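Putative signal recognition particle protein (Chaetomium thermophilum, PDB 5CK4) binds GTP and GDP, here GDP, as the Arf-like GTPase subunit of the signal recognition particle receptor, and probably serves protein translocation at the endoplasmic reticulum. Local coordinates at residues 35-39 with 305-309; 171-175 with 221-227; 186-191 with 243-247. All blocks are in the same frame, centred on the assembly; numbering follows the deposited sequence.

Contact 1 is the most buried and almost wholly apolar: aromatic rings and leucines pack helix 32-40 against helix 306-313. Contacts 2 and 3 are partly buried and nested, along the chain, inside the loop that contact 1 closes. These two share elements: the loops of contact 2 lead into helices 180-201 and 229-249, which meet again in contact 3. Contact 2, at the nucleotide, is joined by one backbone hydrogen bond and small side chains, with an amide bracing one loop from within and a carboxylate on the guanine. Contact 3, away from the nucleotide site and across the chain's centre from contact 1, joins a tyrosine to an isoleucine and, at the exposed side, to an arginine cation.

Contact 1. Residues 35-39 with 305-309; sequences LLTLF and AERWW
The indole of Trp-309 has a neighbour on each face: Phe-39 CD1 over the six-membered ring, near the rim, and Ala-305 O, one helical turn back, over the five-membered ring on the opposite face, with Glu-306 CD at its edge. Phe-39 presents its edge, making a T-shaped pair with ring centroids 5.0 Å apart and planes at 61°. Leu-35 fills the corner between the two indoles. Its CG stands opposite the backbone N (chi1 -173°), which carries CD1 to 3.6 Å from Trp-309 CH2 and, at 3.9 Å from Trp-308 CZ3, to the edge of the second indole. Leu-38 CD2 rests on Ala-305 CB at 3.7 Å. The hydrogen bond from Trp-308 NE1 to Met-294 O helps to hold that indole's rotation, while Trp-309 makes a cation-pi contact with Arg-109. Replacing Trp-309 by an alanine would probably open a gap between the helices, leaving the Phe-39 edge without its aromatic face and Leu-35 CD1 without one of its two indoles. Helix 32-40 carries the nucleotide-binding residues Lys-32, Thr-33 and Ala-34 at its start, so the contact packs the C-terminal helix 306-313 against the P-loop helix of a small-GTPase fold.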
ATOM      1  N   LEU A  35      -6.653  -0.534 -12.347  1.00 23.50           N
ATOM      2  CA  LEU A  35      -6.698  -1.729 -11.512  1.00 24.76           C
ATOM      3  C   LEU A  35      -8.101  -1.983 -10.966  1.00 27.01           C
ATOM      4  O   LEU A  35      -8.577  -3.114 -10.986  1.00 21.96           O
ATOM      5  CB  LEU A  35      -5.702  -1.623 -10.357  1.00 23.05           C
ATOM      6  CG  LEU A  35      -5.489  -2.857  -9.476  1.00 20.33           C
ATOM      7  CD1 LEU A  35      -5.036  -4.061 -10.294  1.00 20.98           C
ATOM      8  CD2 LEU A  35      -4.472  -2.529  -8.393  1.00 18.21           C
ATOM      9  N   LEU A  36      -8.749  -0.929 -10.472  1.00 22.95           N
ATOM     10  CA  LEU A  36     -10.119  -1.038  -9.991  1.00 25.96           C
ATOM     11  C   LEU A  36     -11.041  -1.537 -11.109  1.00 30.05           C
ATOM     12  O   LEU A  36     -11.921  -2.370 -10.880  1.00 30.03           O
ATOM     13  CB  LEU A  36     -10.613   0.308  -9.447  1.00 24.78           C
ATOM     14  CG  LEU A  36     -12.043   0.351  -8.897  1.00 34.66           C
ATOM     15  CD1 LEU A  36     -12.253  -0.721  -7.835  1.00 34.87           C
ATOM     16  CD2 LEU A  36     -12.380   1.739  -8.344  1.00 35.65           C
ATOM     17  N   THR A  37     -10.832  -1.029 -12.319  1.00 27.56           N
ATOM     18  CA  THR A  37     -11.644  -1.433 -13.461  1.00 29.70           C
ATOM     19  C   THR A  37     -11.463  -2.918 -13.741  1.00 29.20           C
ATOM     20  O   THR A  37     -12.433  -3.628 -13.984  1.00 31.55           O
ATOM     21  CB  THR A  37     -11.299  -0.623 -14.723  1.00 32.42           C
ATOM     22  OG1 THR A  37     -11.578   0.762 -14.490  1.00 33.02           O
ATOM     23  CG2 THR A  37     -12.114  -1.104 -15.915  1.00 39.34           C
ATOM     24  N   LEU A  38     -10.218  -3.385 -13.676  1.00 29.92           N
ATOM     25  CA  LEU A  38      -9.924  -4.798 -13.894  1.00 31.03           C
ATOM     26  C   LEU A  38     -10.566  -5.645 -12.799  1.00 34.94           C
ATOM     27  O   LEU A  38     -11.158  -6.695 -13.075  1.00 34.48           O
ATOM     28  CB  LEU A  38      -8.414  -5.041 -13.909  1.00 29.70           C
ATOM     29  CG  LEU A  38      -7.980  -6.498 -14.112  1.00 30.70           C
ATOM     30  CD1 LEU A  38      -8.535  -7.052 -15.410  1.00 36.04           C
ATOM     31  CD2 LEU A  38      -6.456  -6.643 -14.087  1.00 28.55           C
ATOM     32  N   PHE A  39     -10.446  -5.168 -11.562  1.00 30.47           N
ATOM     33  CA  PHE A  39     -10.952  -5.869 -10.390  1.00 34.38           C
ATOM     34  C   PHE A  39     -12.456  -6.034 -10.472  1.00 40.46           C
ATOM     35  O   PHE A  39     -12.988  -7.079 -10.118  1.00 48.93           O
ATOM     36  CB  PHE A  39     -10.566  -5.118  -9.107  1.00 30.01           C
ATOM     37  CG  PHE A  39     -11.130  -5.725  -7.840  1.00 30.16           C
ATOM     38  CD1 PHE A  39     -10.444  -6.725  -7.167  1.00 29.78           C
ATOM     39  CD2 PHE A  39     -12.328  -5.273  -7.308  1.00 27.17           C
ATOM     40  CE1 PHE A  39     -10.951  -7.279  -6.003  1.00 32.52           C
ATOM     41  CE2 PHE A  39     -12.845  -5.824  -6.145  1.00 31.79           C
ATOM     42  CZ  PHE A  39     -12.157  -6.823  -5.489  1.00 27.22           C
ATOM     43  N   ALA A 305      -2.347  -9.607 -13.036  1.00 24.24           N
ATOM     44  CA  ALA A 305      -2.718  -9.110 -11.711  1.00 25.46           C
ATOM     45  C   ALA A 305      -3.149 -10.209 -10.736  1.00 26.89           C
ATOM     46  O   ALA A 305      -3.396  -9.933  -9.566  1.00 25.79           O
ATOM     47  CB  ALA A 305      -3.824  -8.062 -11.835  1.00 27.22           C
ATOM     48  N   GLU A 306      -3.240 -11.450 -11.211  1.00 24.93           N
ATOM     49  CA  GLU A 306      -3.756 -12.536 -10.377  1.00 29.11           C
ATOM     50  C   GLU A 306      -2.932 -12.844  -9.121  1.00 27.72           C
ATOM     51  O   GLU A 306      -3.495 -13.183  -8.075  1.00 27.36           O
ATOM     52  CB  GLU A 306      -3.977 -13.805 -11.205  1.00 35.29           C
ATOM     53  CG  GLU A 306      -5.266 -13.775 -12.014  1.00 40.75           C
ATOM     54  CD  GLU A 306      -6.519 -13.758 -11.144  1.00 52.70           C
ATOM     55  OE1 GLU A 306      -6.471 -14.250  -9.994  1.00 52.18           O
ATOM     56  OE2 GLU A 306      -7.562 -13.253 -11.613  1.00 62.05           O
ATOM     57  N   ARG A 307      -1.611 -12.744  -9.219  1.00 25.51           N
ATOM     58  CA  ARG A 307      -0.767 -12.978  -8.050  1.00 28.51           C
ATOM     59  C   ARG A 307      -1.047 -11.951  -6.952  1.00 23.59           C
ATOM     60  O   ARG A 307      -0.990 -12.279  -5.764  1.00 24.06           O
ATOM     61  CB  ARG A 307       0.720 -12.965  -8.407  1.00 36.10           C
ATOM     62  CG  ARG A 307       1.174 -14.145  -9.252  1.00 50.19           C
ATOM     63  CD  ARG A 307       2.626 -14.494  -8.952  1.00 59.20           C
ATOM     64  NE  ARG A 307       2.808 -14.870  -7.550  1.00 63.48           N
ATOM     65  CZ  ARG A 307       3.745 -14.365  -6.749  1.00 62.29           C
ATOM     66  NH1 ARG A 307       4.604 -13.459  -7.206  1.00 56.95           N
ATOM     67  NH2 ARG A 307       3.823 -14.771  -5.488  1.00 60.91           N
ATOM     68  N   TRP A 308      -1.339 -10.712  -7.349  1.00 22.03           N
ATOM     69  CA  TRP A 308      -1.715  -9.681  -6.385  1.00 21.11           C
ATOM     70  C   TRP A 308      -3.001 -10.085  -5.670  1.00 23.15           C
ATOM     71  O   TRP A 308      -3.076 -10.016  -4.447  1.00 22.83           O
ATOM     72  CB  TRP A 308      -1.936  -8.328  -7.068  1.00 19.81           C
ATOM     73  CG  TRP A 308      -0.722  -7.625  -7.588  1.00 19.60           C
ATOM     74  CD1 TRP A 308       0.567  -7.768  -7.174  1.00 18.33           C
ATOM     75  CD2 TRP A 308      -0.703  -6.630  -8.625  1.00 17.58           C
ATOM     76  NE1 TRP A 308       1.392  -6.937  -7.896  1.00 20.27           N
ATOM     77  CE2 TRP A 308       0.634  -6.230  -8.794  1.00 18.09           C
ATOM     78  CE3 TRP A 308      -1.689  -6.062  -9.441  1.00 22.83           C
ATOM     79  CZ2 TRP A 308       1.012  -5.261  -9.723  1.00 16.16           C
ATOM     80  CZ3 TRP A 308      -1.314  -5.104 -10.370  1.00 21.34           C
ATOM     81  CH2 TRP A 308       0.027  -4.714 -10.505  1.00 18.21           C
ATOM     82  N   TRP A 309      -4.015 -10.508  -6.431  1.00 25.10           N
ATOM     83  CA  TRP A 309      -5.299 -10.891  -5.842  1.00 27.67           C
ATOM     84  C   TRP A 309      -5.164 -12.087  -4.904  1.00 28.66           C
ATOM     85  O   TRP A 309      -5.871 -12.183  -3.902  1.00 28.54           O
ATOM     86  CB  TRP A 309      -6.351 -11.233  -6.913  1.00 34.62           C
ATOM     87  CG  TRP A 309      -6.610 -10.177  -7.973  1.00 36.66           C
ATOM     88  CD1 TRP A 309      -6.777 -10.400  -9.307  1.00 41.33           C
ATOM     89  CD2 TRP A 309      -6.744  -8.753  -7.787  1.00 27.94           C
ATOM     90  NE1 TRP A 309      -7.001  -9.215  -9.966  1.00 38.88           N
ATOM     91  CE2 TRP A 309      -6.982  -8.189  -9.058  1.00 30.75           C
ATOM     92  CE3 TRP A 309      -6.681  -7.905  -6.677  1.00 26.09           C
ATOM     93  CZ2 TRP A 309      -7.154  -6.819  -9.249  1.00 27.79           C
ATOM     94  CZ3 TRP A 309      -6.849  -6.545  -6.870  1.00 28.14           C
ATOM     95  CH2 TRP A 309      -7.090  -6.017  -8.143  1.00 27.59           C
TER

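Contact 2. Residues 171-175 with 221-227; sequences AAALA and QDLFTAV. With GDP (guanosine-5'-diphosphate), chain C.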
ATOM      1  N   ALA A 171       6.270   0.987 -12.014  1.00 19.04           N
ATOM      2  CA  ALA A 171       7.632   0.460 -11.995  1.00 18.85           C
ATOM      3  C   ALA A 171       8.484   0.991 -13.144  1.00 17.86           C
ATOM      4  O   ALA A 171       9.717   0.916 -13.087  1.00 21.52           O
ATOM      5  CB  ALA A 171       7.649  -1.091 -11.981  1.00 14.46           C
ATOM      6  N   ALA A 172       7.837   1.514 -14.185  1.00 18.39           N
ATOM      7  CA  ALA A 172       8.573   2.090 -15.303  1.00 21.04           C
ATOM      8  C   ALA A 172       9.053   3.508 -14.980  1.00 22.39           C
ATOM      9  O   ALA A 172      10.172   3.885 -15.326  1.00 24.73           O
ATOM     10  CB  ALA A 172       7.742   2.077 -16.581  1.00 21.85           C
ATOM     11  N   ALA A 173       8.199   4.278 -14.309  1.00 24.15           N
ATOM     12  CA  ALA A 173       8.530   5.647 -13.944  1.00 27.12           C
ATOM     13  C   ALA A 173       9.647   5.645 -12.929  1.00 22.68           C
ATOM     14  O   ALA A 173      10.442   6.571 -12.875  1.00 24.77           O
ATOM     15  CB  ALA A 173       7.321   6.366 -13.386  1.00 21.18           C
ATOM     16  N   LEU A 174       9.677   4.596 -12.120  1.00 22.20           N
ATOM     17  CA  LEU A 174      10.717   4.385 -11.122  1.00 32.70           C
ATOM     18  C   LEU A 174      12.109   4.329 -11.755  1.00 36.73           C
ATOM     19  O   LEU A 174      13.109   4.624 -11.104  1.00 43.46           O
ATOM     20  CB  LEU A 174      10.422   3.090 -10.365  1.00 29.64           C
ATOM     21  CG  LEU A 174      10.873   2.959  -8.916  1.00 33.17           C
ATOM     22  CD1 LEU A 174      10.371   4.127  -8.110  1.00 26.00           C
ATOM     23  CD2 LEU A 174      10.350   1.647  -8.337  1.00 32.13           C
ATOM     24  N   ALA A 175      12.166   3.970 -13.035  1.00 32.55           N
ATOM     25  CA  ALA A 175      13.432   3.835 -13.731  1.00 37.82           C
ATOM     26  C   ALA A 175      14.008   5.172 -14.215  1.00 49.64           C
ATOM     27  O   ALA A 175      15.058   5.188 -14.853  1.00 52.64           O
ATOM     28  CB  ALA A 175      13.290   2.863 -14.902  1.00 38.30           C
ATOM     29  N   GLN A 221       4.611  -3.934 -15.420  1.00 15.28           N
ATOM     30  CA  GLN A 221       5.696  -4.847 -15.800  1.00 18.31           C
ATOM     31  C   GLN A 221       5.648  -5.288 -17.276  1.00 16.17           C
ATOM     32  O   GLN A 221       6.567  -5.947 -17.760  1.00 17.27           O
ATOM     33  CB  GLN A 221       5.745  -6.076 -14.884  1.00 20.05           C
ATOM     34  CG  GLN A 221       6.107  -5.762 -13.441  1.00 18.41           C
ATOM     35  CD  GLN A 221       7.548  -5.331 -13.276  1.00 22.07           C
ATOM     36  OE1 GLN A 221       8.433  -5.795 -13.986  1.00 20.39           O
ATOM     37  NE2 GLN A 221       7.794  -4.442 -12.314  1.00 21.19           N
ATOM     38  N   ASP A 222       4.598  -4.894 -17.987  1.00 18.95           N
ATOM     39  CA  ASP A 222       4.522  -5.128 -19.428  1.00 19.65           C
ATOM     40  C   ASP A 222       5.530  -4.242 -20.164  1.00 23.38           C
ATOM     41  O   ASP A 222       5.984  -4.581 -21.247  1.00 20.39           O
ATOM     42  CB  ASP A 222       3.109  -4.853 -19.939  1.00 22.44           C
ATOM     43  CG  ASP A 222       2.616  -3.452 -19.577  1.00 22.49           C
ATOM     44  OD1 ASP A 222       2.605  -3.120 -18.372  1.00 19.02           O
ATOM     45  OD2 ASP A 222       2.234  -2.696 -20.498  1.00 19.73           O
ATOM     46  N   LEU A 223       5.878  -3.105 -19.567  1.00 18.49           N
ATOM     47  CA  LEU A 223       6.779  -2.151 -20.212  1.00 19.74           C
ATOM     48  C   LEU A 223       8.218  -2.630 -20.139  1.00 24.78           C
ATOM     49  O   LEU A 223       8.663  -3.113 -19.101  1.00 22.87           O
ATOM     50  CB  LEU A 223       6.652  -0.770 -19.560  1.00 22.26           C
ATOM     51  CG  LEU A 223       5.284  -0.094 -19.737  1.00 20.53           C
ATOM     52  CD1 LEU A 223       5.236   1.246 -18.983  1.00 19.38           C
ATOM     53  CD2 LEU A 223       4.988   0.124 -21.198  1.00 22.11           C
ATOM     54  N   PHE A 224       8.958  -2.487 -21.236  1.00 24.12           N
ATOM     55  CA  PHE A 224      10.339  -2.958 -21.265  1.00 23.24           C
ATOM     56  C   PHE A 224      11.251  -2.222 -20.288  1.00 25.45           C
ATOM     57  O   PHE A 224      12.275  -2.761 -19.865  1.00 28.55           O
ATOM     58  CB  PHE A 224      10.911  -2.894 -22.685  1.00 30.73           C
ATOM     59  CG  PHE A 224      10.443  -4.012 -23.564  1.00 45.33           C
ATOM     60  CD1 PHE A 224      10.960  -5.287 -23.411  1.00 53.53           C
ATOM     61  CD2 PHE A 224       9.472  -3.798 -24.529  1.00 50.44           C
ATOM     62  CE1 PHE A 224      10.523  -6.332 -24.216  1.00 55.01           C
ATOM     63  CE2 PHE A 224       9.034  -4.835 -25.335  1.00 47.84           C
ATOM     64  CZ  PHE A 224       9.559  -6.103 -25.177  1.00 48.77           C
ATOM     65  N   THR A 225      10.872  -0.998 -19.927  1.00 23.73           N
ATOM     66  CA  THR A 225      11.667  -0.184 -19.010  1.00 29.90           C
ATOM     67  C   THR A 225      11.254  -0.350 -17.550  1.00 26.55           C
ATOM     68  O   THR A 225      11.773   0.337 -16.677  1.00 29.02           O
ATOM     69  CB  THR A 225      11.548   1.312 -19.352  1.00 31.01           C
ATOM     70  OG1 THR A 225      10.172   1.707 -19.273  1.00 32.61           O
ATOM     71  CG2 THR A 225      12.067   1.586 -20.750  1.00 35.49           C
ATOM     72  N   ALA A 226      10.319  -1.252 -17.279  1.00 23.77           N
ATOM     73  CA  ALA A 226       9.887  -1.481 -15.904  1.00 19.99           C
ATOM     74  C   ALA A 226      11.020  -2.055 -15.045  1.00 26.21           C
ATOM     75  O   ALA A 226      11.736  -2.958 -15.462  1.00 24.77           O
ATOM     76  CB  ALA A 226       8.678  -2.407 -15.869  1.00 18.14           C
ATOM     77  N   VAL A 227      11.183  -1.514 -13.849  1.00 21.34           N
ATOM     78  CA  VAL A 227      12.121  -2.061 -12.877  1.00 22.41           C
ATOM     79  C   VAL A 227      11.524  -3.351 -12.290  1.00 17.09           C
ATOM     80  O   VAL A 227      10.398  -3.341 -11.814  1.00 19.10           O
ATOM     81  CB  VAL A 227      12.384  -1.025 -11.755  1.00 23.44           C
ATOM     82  CG1 VAL A 227      13.262  -1.605 -10.651  1.00 18.31           C
ATOM     83  CG2 VAL A 227      13.017   0.246 -12.345  1.00 20.51           C
TER
HETATM   84  PB  GDP C 401      -4.272   6.414 -11.451  1.00 21.99           P
HETATM   85  O1B GDP C 401      -5.718   6.166 -11.132  1.00 21.10           O
HETATM   86  O2B GDP C 401      -3.401   5.796 -10.368  1.00 19.90           O
HETATM   87  O3B GDP C 401      -3.924   7.882 -11.531  1.00 20.53           O
HETATM   88  O3A GDP C 401      -3.834   5.719 -12.828  1.00 24.25           O
HETATM   89  PA  GDP C 401      -4.766   5.372 -14.102  1.00 23.57           P
HETATM   90  O1A GDP C 401      -5.666   4.215 -13.802  1.00 21.41           O
HETATM   91  O2A GDP C 401      -5.506   6.580 -14.618  1.00 29.87           O
HETATM   92  O5' GDP C 401      -3.576   4.922 -15.062  1.00 18.52           O
HETATM   93  C5' GDP C 401      -2.602   5.867 -15.475  1.00 18.45           C
HETATM   94  C4' GDP C 401      -2.128   5.461 -16.861  1.00 27.92           C
HETATM   95  O4' GDP C 401      -1.343   4.271 -16.762  1.00 27.47           O
HETATM   96  C3' GDP C 401      -3.288   5.140 -17.795  1.00 25.98           C
HETATM   97  O3' GDP C 401      -2.902   5.568 -19.102  1.00 29.71           O
HETATM   98  C2' GDP C 401      -3.359   3.625 -17.789  1.00 28.96           C
HETATM   99  O2' GDP C 401      -3.858   3.085 -19.010  1.00 25.25           O
HETATM  100  C1' GDP C 401      -1.900   3.264 -17.617  1.00 21.94           C
HETATM  101  N9  GDP C 401      -1.713   1.930 -17.010  1.00 16.72           N
HETATM  102  C8  GDP C 401      -2.325   1.424 -15.918  1.00 22.77           C
HETATM  103  N7  GDP C 401      -1.863   0.169 -15.657  1.00 21.26           N
HETATM  104  C5  GDP C 401      -0.930  -0.111 -16.579  1.00 14.56           C
HETATM  105  C6  GDP C 401      -0.063  -1.255 -16.891  1.00 17.80           C
HETATM  106  O6  GDP C 401      -0.093  -2.276 -16.165  1.00 17.29           O
HETATM  107  N1  GDP C 401       0.773  -1.136 -17.941  1.00 17.09           N
HETATM  108  C2  GDP C 401       0.815  -0.036 -18.725  1.00 18.18           C
HETATM  109  N2  GDP C 401       1.670   0.005 -19.775  1.00 19.70           N
HETATM  110  N3  GDP C 401       0.037   1.050 -18.500  1.00 17.39           N
HETATM  111  C4  GDP C 401      -0.838   1.053 -17.465  1.00 19.72           C
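Val-227 N donates to Ala-171 O at 2.9 Å in a nearly straight bond; its CG2, set beside that N, lies against the same oxygen and packs on Ala-175 CB at 3.7 Å. Gln-221 folds back on its own loop, its chain bent at chi2 (-70°), and NE2 reaches Val-227 O at 2.9 Å with the acceptor in the amide plane. The same nitrogen lies 3.4 Å from Ala-171 CB, so the methyl sits against the bridge that ties the two ends of segment 221-227. Between them a type I turn from Leu-223 to Ala-226 lays two side chains on Ala-172 CB: Leu-223 CD1 and Thr-225 OG1. The other Leu-223 branch, CD2, comes to 3.6 Å from GDP N2, making the leucine a wedge between Ala-172 and the base. Asp-222 has CG in the crowded position between backbone N and carbonyl (chi1 55°), which turns its carboxylate to the guanine; OD1 accepts from GDP N1 at 2.7 Å (173°) and OD2 from GDP N2 at 2.9 Å in a more bent bond. With Asn-219 and Lys-220, Asp-222 forms the guanine-reading NKxD motif of GTPases. The two loops leave the adjacent parallel strands 159-170 and 214-219; Leu-174 and Val-227 both touch Val-232, joining them to helix 229-249, and Leu-174 also packs on helix 180-201.

Contact 3. Residues 186-191 with 243-247; sequences ASYLYD and IRKTR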
ATOM      1  N   ALA A 186       8.511   7.083  -2.589  1.00 14.59           N
ATOM      2  CA  ALA A 186       8.996   6.535  -1.318  1.00 14.66           C
ATOM      3  C   ALA A 186       8.548   7.393  -0.138  1.00 16.03           C
ATOM      4  O   ALA A 186       8.321   6.889   0.947  1.00 12.56           O
ATOM      5  CB  ALA A 186      10.505   6.429  -1.328  1.00 17.51           C
ATOM      6  N   SER A 187       8.459   8.698  -0.352  1.00 18.19           N
ATOM      7  CA  SER A 187       7.984   9.597   0.693  1.00 16.02           C
ATOM      8  C   SER A 187       6.553   9.241   1.116  1.00 17.24           C
ATOM      9  O   SER A 187       6.232   9.213   2.301  1.00 18.06           O
ATOM     10  CB  SER A 187       8.080  11.049   0.222  1.00 23.61           C
ATOM     11  OG  SER A 187       7.652  11.922   1.238  1.00 30.81           O
ATOM     12  N   TYR A 188       5.698   8.970   0.138  1.00 14.64           N
ATOM     13  CA  TYR A 188       4.325   8.533   0.402  1.00 15.43           C
ATOM     14  C   TYR A 188       4.311   7.188   1.111  1.00 14.90           C
ATOM     15  O   TYR A 188       3.625   7.011   2.128  1.00 13.93           O
ATOM     16  CB  TYR A 188       3.548   8.428  -0.908  1.00 17.82           C
ATOM     17  CG  TYR A 188       2.041   8.337  -0.774  1.00 16.45           C
ATOM     18  CD1 TYR A 188       1.410   8.395   0.468  1.00 18.11           C
ATOM     19  CD2 TYR A 188       1.250   8.194  -1.904  1.00 21.31           C
ATOM     20  CE1 TYR A 188       0.023   8.304   0.575  1.00 20.25           C
ATOM     21  CE2 TYR A 188      -0.122   8.097  -1.811  1.00 20.74           C
ATOM     22  CZ  TYR A 188      -0.733   8.159  -0.568  1.00 23.22           C
ATOM     23  OH  TYR A 188      -2.112   8.088  -0.505  1.00 25.33           O
ATOM     24  N   LEU A 189       5.078   6.240   0.583  1.00 13.14           N
ATOM     25  CA  LEU A 189       5.165   4.918   1.206  1.00 11.89           C
ATOM     26  C   LEU A 189       5.677   5.022   2.647  1.00 11.11           C
ATOM     27  O   LEU A 189       5.184   4.328   3.559  1.00 12.14           O
ATOM     28  CB  LEU A 189       6.067   3.999   0.368  1.00  9.62           C
ATOM     29  CG  LEU A 189       6.293   2.587   0.926  1.00  9.40           C
ATOM     30  CD1 LEU A 189       4.965   1.840   1.068  1.00 14.70           C
ATOM     31  CD2 LEU A 189       7.229   1.851  -0.012  1.00  9.34           C
ATOM     32  N   TYR A 190       6.667   5.884   2.865  1.00 10.95           N
ATOM     33  CA  TYR A 190       7.173   6.107   4.216  1.00 11.43           C
ATOM     34  C   TYR A 190       6.030   6.466   5.168  1.00 14.89           C
ATOM     35  O   TYR A 190       5.908   5.873   6.237  1.00 13.43           O
ATOM     36  CB  TYR A 190       8.248   7.213   4.226  1.00 13.35           C
ATOM     37  CG  TYR A 190       9.050   7.324   5.527  1.00 15.64           C
ATOM     38  CD1 TYR A 190       8.530   7.971   6.644  1.00 14.59           C
ATOM     39  CD2 TYR A 190      10.330   6.795   5.626  1.00 13.65           C
ATOM     40  CE1 TYR A 190       9.267   8.072   7.832  1.00 16.72           C
ATOM     41  CE2 TYR A 190      11.072   6.901   6.801  1.00 14.54           C
ATOM     42  CZ  TYR A 190      10.537   7.536   7.897  1.00 15.64           C
ATOM     43  OH  TYR A 190      11.274   7.641   9.070  1.00 19.28           O
ATOM     44  N   ASP A 191       5.193   7.425   4.771  1.00 12.14           N
ATOM     45  CA  ASP A 191       4.082   7.869   5.611  1.00 14.63           C
ATOM     46  C   ASP A 191       3.050   6.774   5.839  1.00 12.82           C
ATOM     47  O   ASP A 191       2.477   6.672   6.920  1.00 14.96           O
ATOM     48  CB  ASP A 191       3.379   9.097   5.012  1.00 18.03           C
ATOM     49  CG  ASP A 191       4.222  10.353   5.088  1.00 24.93           C
ATOM     50  OD1 ASP A 191       5.128  10.411   5.942  1.00 28.74           O
ATOM     51  OD2 ASP A 191       3.975  11.276   4.282  1.00 30.52           O
ATOM     52  N   ILE A 243      15.637   8.353   4.080  1.00 18.12           N
ATOM     53  CA  ILE A 243      14.671   9.265   4.702  1.00 17.93           C
ATOM     54  C   ILE A 243      14.741   9.214   6.225  1.00 18.11           C
ATOM     55  O   ILE A 243      14.841  10.247   6.886  1.00 19.97           O
ATOM     56  CB  ILE A 243      13.220   8.957   4.245  1.00 17.23           C
ATOM     57  CG1 ILE A 243      13.078   9.228   2.747  1.00 21.25           C
ATOM     58  CG2 ILE A 243      12.200   9.810   5.033  1.00 20.24           C
ATOM     59  CD1 ILE A 243      11.830   8.622   2.125  1.00 22.28           C
ATOM     60  N   ARG A 244      14.690   8.016   6.794  1.00 17.20           N
ATOM     61  CA  ARG A 244      14.697   7.927   8.254  1.00 21.10           C
ATOM     62  C   ARG A 244      16.007   8.438   8.838  1.00 22.46           C
ATOM     63  O   ARG A 244      16.010   9.058   9.904  1.00 20.29           O
ATOM     64  CB  ARG A 244      14.363   6.515   8.753  1.00 15.49           C
ATOM     65  CG  ARG A 244      15.435   5.449   8.493  1.00 16.35           C
ATOM     66  CD  ARG A 244      15.022   4.107   9.099  1.00 17.60           C
ATOM     67  NE  ARG A 244      16.075   3.096   8.991  1.00 13.90           N
ATOM     68  CZ  ARG A 244      15.964   1.862   9.468  1.00 13.59           C
ATOM     69  NH1 ARG A 244      14.850   1.500  10.100  1.00 15.87           N
ATOM     70  NH2 ARG A 244      16.971   0.998   9.330  1.00 17.63           N
ATOM     71  N   LYS A 245      17.114   8.205   8.131  1.00 18.91           N
ATOM     72  CA  LYS A 245      18.425   8.693   8.593  1.00 25.65           C
ATOM     73  C   LYS A 245      18.539  10.213   8.545  1.00 23.24           C
ATOM     74  O   LYS A 245      19.055  10.841   9.472  1.00 25.24           O
ATOM     75  CB  LYS A 245      19.559   8.080   7.761  1.00 22.11           C
ATOM     76  CG  LYS A 245      20.930   8.550   8.169  1.00 26.00           C
ATOM     77  CD  LYS A 245      21.271   8.063   9.573  1.00 27.01           C
ATOM     78  CE  LYS A 245      21.153   6.550   9.661  1.00 22.25           C
ATOM     79  NZ  LYS A 245      21.993   5.966  10.726  1.00 43.09           N
ATOM     80  N   THR A 246      18.063  10.803   7.453  1.00 26.92           N
ATOM     81  CA  THR A 246      18.076  12.254   7.308  1.00 26.67           C
ATOM     82  C   THR A 246      17.157  12.912   8.331  1.00 28.34           C
ATOM     83  O   THR A 246      17.474  13.968   8.875  1.00 29.44           O
ATOM     84  CB  THR A 246      17.639  12.683   5.896  1.00 32.47           C
ATOM     85  OG1 THR A 246      18.490  12.060   4.928  1.00 42.68           O
ATOM     86  CG2 THR A 246      17.744  14.191   5.742  1.00 36.40           C
ATOM     87  N   ARG A 247      16.017  12.287   8.597  1.00 27.55           N
ATOM     88  CA  ARG A 247      15.074  12.871   9.534  1.00 37.07           C
ATOM     89  C   ARG A 247      15.597  12.775  10.953  1.00 35.39           C
ATOM     90  O   ARG A 247      15.440  13.704  11.735  1.00 44.72           O
ATOM     91  CB  ARG A 247      13.689  12.242   9.398  1.00 35.68           C
ATOM     92  CG  ARG A 247      13.016  12.623   8.093  1.00 39.38           C
ATOM     93  CD  ARG A 247      11.558  12.190   8.022  1.00 43.71           C
ATOM     94  NE  ARG A 247      11.021  12.462   6.690  1.00 48.63           N
ATOM     95  CZ  ARG A 247       9.794  12.145   6.289  1.00 46.25           C
ATOM     96  NH1 ARG A 247       8.956  11.548   7.126  1.00 42.81           N
ATOM     97  NH2 ARG A 247       9.409  12.427   5.048  1.00 43.49           N
TER
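Tyr-190 swings out toward Ile-243 with CG opposite the backbone N (chi1 -168°), while chi1 of Ile-243 (-65°) places its CG2 likewise opposite its own N and lays that methyl on the ring. Ile-243 CG2 stands 3.8 Å from the centroid of the Tyr-190 ring, a CH-pi contact over the face that leans toward the CD2-CE2 side. On the same face, but displaced to the CD1-CE1 side, comes the guanidinium of Arg-247, brought back along the isoleucine by a chain extended from CG to NE. Its CZ is 4.7 Å from the Tyr-190 centroid, an off-centre cation-pi pair in which NH1 lies 3.6 Å from Tyr-190 CE1. The same methyl lies over one face of the guanidinium, near its rim, so methyl and cation sit side by side on the tyrosine. Arg-244 approaches from the edge: its CB lies in the ring plane, 3.3 Å from Tyr-190 OH. That hydroxyl is gripped from outside the two helices by Gly-269 O and Leu-271 N, and the Arg-244 chain leads away to Leu-271 O, Ser-276 and a salt bridge with Glu-283. At the other end Ile-243 CD1 reaches the first turn of segment 186-191, 4.3 Å from Ala-186 CB. The helix segments are 12.3 Å apart at closest approach and cross at -78°, a spacing bridged by the long side chains. Asp-191 OD1, 4.2 Å from Arg-247 NH1, is too far for a salt bridge, though its charge probably favours the cation's place. The chemistry runs from a doubly hydrogen-bonded phenol and an aliphatic face to a cation at the exposed side, where attraction is likely to be looser and less directional.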